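Local coordinates for protein phospholipase C-beta (PLC-beta) (Sepia officinalis, PDB 3QR0) that is a phospholipase C-beta, a multidomain enzyme of the phosphoinositide-specific phospholipase C family that holds a calcium ion in its TIM-barrel-type domain, at residues A[370-375]-A[501-506]. Residues are numbered along the deposited sequence; the frame is centred on the assembly and turned at random.
Sequences DCWDGK and AGTAAK. With CA (calcium ion), chain B.
Thr503 sits against Asp370 and Trp372 at the calcium site of the TIM barrel built from the X and Y regions, where strand 366-372 of the X part meets the short 3-10 turn following helix 488-501. Asp370 is bidentate: OD1 and OD2 each lie 2.5 Å from the calcium ion. Asn339, Glu368, Glu417 and two waters complete the shell.

Direct polar contact across the pair is absent, since Asp370 OD2 and Thr503 OG1 stand 4.2 Å apart; water bridges the gap. One molecule donates to OD2 of Asp370 at 2.8 Å and to OG1 of Thr503 at 2.9 Å, while accepting from NE1 of Trp372 at 3.1 Å, lying in the plane of the indole at its edge. A second water, itself a calcium ligand, also donates to Thr503 OG1. That hydroxyl hydrogen-bonds Glu417 too, linking the threonine to three calcium ligands, two directly (Glu417 and the second water) and Asp370 through the first water. Asp370 OD2 has a further hydrogen-bond partner in Tyr341.

The whole interface buries only 95 Å², both sides summed. With chi1 at 63°, Thr503 turns OG1 to the waters and sets CG2 anti to the carbonyl carbon, beside the indole. Trp372, stacked on His419, offers the edge of its ring to Thr503, whose CB lies 4.0 Å from CZ2 and whose CG2 lies 4.1 Å from that same carbon.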
loop_
_atom_site.group_PDB
_atom_site.type_symbol
_atom_site.label_atom_id
_atom_site.label_comp_id
_atom_site.label_asym_id
_atom_site.label_seq_id
_atom_site.Cartn_x
_atom_site.Cartn_y
_atom_site.Cartn_z
ATOM N N ASP A 370 -15.229 -1.594 -18.864
ATOM C CA ASP A 370 -16.614 -1.725 -19.323
ATOM C C ASP A 370 -16.719 -1.073 -20.691
ATOM O O ASP A 370 -16.750 0.160 -20.794
ATOM C CB ASP A 370 -17.587 -1.021 -18.367
ATOM C CG ASP A 370 -17.775 -1.752 -17.053
ATOM O OD1 ASP A 370 -17.053 -2.732 -16.764
ATOM O OD2 ASP A 370 -18.652 -1.329 -16.273
ATOM N N CYS A 371 -16.804 -1.896 -21.734
ATOM C CA CYS A 371 -16.732 -1.410 -23.111
ATOM C C CYS A 371 -18.116 -1.265 -23.748
ATOM O O CYS A 371 -18.919 -2.196 -23.716
ATOM C CB CYS A 371 -15.859 -2.344 -23.949
ATOM S SG CYS A 371 -14.241 -2.648 -23.203
ATOM N N TRP A 372 -18.375 -0.092 -24.324
ATOM C CA TRP A 372 -19.644 0.213 -24.994
ATOM C C TRP A 372 -19.387 0.838 -26.369
ATOM O O TRP A 372 -18.306 1.385 -26.626
ATOM C CB TRP A 372 -20.485 1.171 -24.132
ATOM C CG TRP A 372 -20.841 0.608 -22.777
ATOM C CD1 TRP A 372 -20.067 0.628 -21.654
ATOM C CD2 TRP A 372 -22.059 -0.057 -22.413
ATOM N NE1 TRP A 372 -20.730 0.021 -20.610
ATOM C CE2 TRP A 372 -21.951 -0.415 -21.053
ATOM C CE3 TRP A 372 -23.231 -0.382 -23.107
ATOM C CZ2 TRP A 372 -22.969 -1.094 -20.371
ATOM C CZ3 TRP A 372 -24.244 -1.058 -22.429
ATOM C CH2 TRP A 372 -24.105 -1.402 -21.073
ATOM N N ASP A 373 -20.385 0.756 -27.246
ATOM C CA ASP A 373 -20.301 1.386 -28.565
ATOM C C ASP A 373 -20.279 2.899 -28.402
ATOM O O ASP A 373 -21.132 3.453 -27.724
ATOM C CB ASP A 373 -21.505 1.010 -29.444
ATOM C CG ASP A 373 -21.423 -0.406 -30.002
ATOM O OD1 ASP A 373 -20.369 -1.064 -29.872
ATOM O OD2 ASP A 373 -22.427 -0.864 -30.585
ATOM N N GLY A 374 -19.295 3.556 -29.012
ATOM C CA GLY A 374 -19.268 5.014 -29.074
ATOM C C GLY A 374 -20.031 5.496 -30.291
ATOM O O GLY A 374 -20.115 4.784 -31.302
ATOM N N LYS A 375 -20.577 6.708 -30.190
ATOM C CA LYS A 375 -21.443 7.277 -31.228
ATOM C C LYS A 375 -20.727 7.519 -32.552
ATOM O O LYS A 375 -21.363 7.511 -33.602
ATOM C CB LYS A 375 -22.079 8.594 -30.752
ATOM C CG LYS A 375 -23.276 8.407 -29.818
ATOM C CD LYS A 375 -24.018 9.718 -29.535
ATOM C CE LYS A 375 -24.625 10.317 -30.797
ATOM N NZ LYS A 375 -25.625 11.388 -30.501
ATOM N N ALA A 501 -25.845 -7.738 -10.075
ATOM C CA ALA A 501 -24.717 -7.688 -11.016
ATOM C C ALA A 501 -24.746 -6.465 -11.933
ATOM O O ALA A 501 -23.718 -6.094 -12.504
ATOM C CB ALA A 501 -24.673 -8.964 -11.859
ATOM N N GLY A 502 -25.917 -5.849 -12.085
ATOM C CA GLY A 502 -26.042 -4.619 -12.857
ATOM C C GLY A 502 -25.750 -4.871 -14.320
ATOM O O GLY A 502 -26.208 -5.871 -14.880
ATOM N N THR A 503 -24.958 -3.992 -14.933
ATOM C CA THR A 503 -24.625 -4.130 -16.355
ATOM C C THR A 503 -23.832 -5.409 -16.667
ATOM O O THR A 503 -23.852 -5.885 -17.795
ATOM C CB THR A 503 -23.837 -2.913 -16.894
ATOM O OG1 THR A 503 -22.578 -2.809 -16.220
ATOM C CG2 THR A 503 -24.639 -1.615 -16.710
ATOM N N ALA A 504 -23.149 -5.970 -15.671
ATOM C CA ALA A 504 -22.380 -7.203 -15.862
ATOM C C ALA A 504 -23.261 -8.437 -16.083
ATOM O O ALA A 504 -22.762 -9.483 -16.499
ATOM C CB ALA A 504 -21.450 -7.428 -14.684
ATOM N N ALA A 505 -24.556 -8.323 -15.796
ATOM C CA ALA A 505 -25.500 -9.439 -15.948
ATOM C C ALA A 505 -25.709 -9.884 -17.404
ATOM O O ALA A 505 -26.019 -11.046 -17.654
ATOM C CB ALA A 505 -26.849 -9.070 -15.323
ATOM N N LYS A 506 -25.564 -8.955 -18.349
ATOM C CA LYS A 506 -25.801 -9.235 -19.769
ATOM C C LYS A 506 -24.781 -8.508 -20.643
ATOM O O LYS A 506 -24.838 -7.287 -20.788
ATOM C CB LYS A 506 -27.222 -8.817 -20.169
ATOM C CG LYS A 506 -27.575 -9.101 -21.638
ATOM C CD LYS A 506 -29.029 -8.778 -21.964
ATOM C CE LYS A 506 -29.340 -7.295 -21.787
ATOM N NZ LYS A 506 -30.639 -6.911 -22.407
HETATM CA CA CA B . -18.423 -3.284 -14.682
HETATM O O HOH W 1 -21.081 -0.683 -17.591
HETATM O O HOH W 2 -20.610 -2.417 -13.970
HETATM O O HOH W 3 -19.138 -4.221 -12.551
#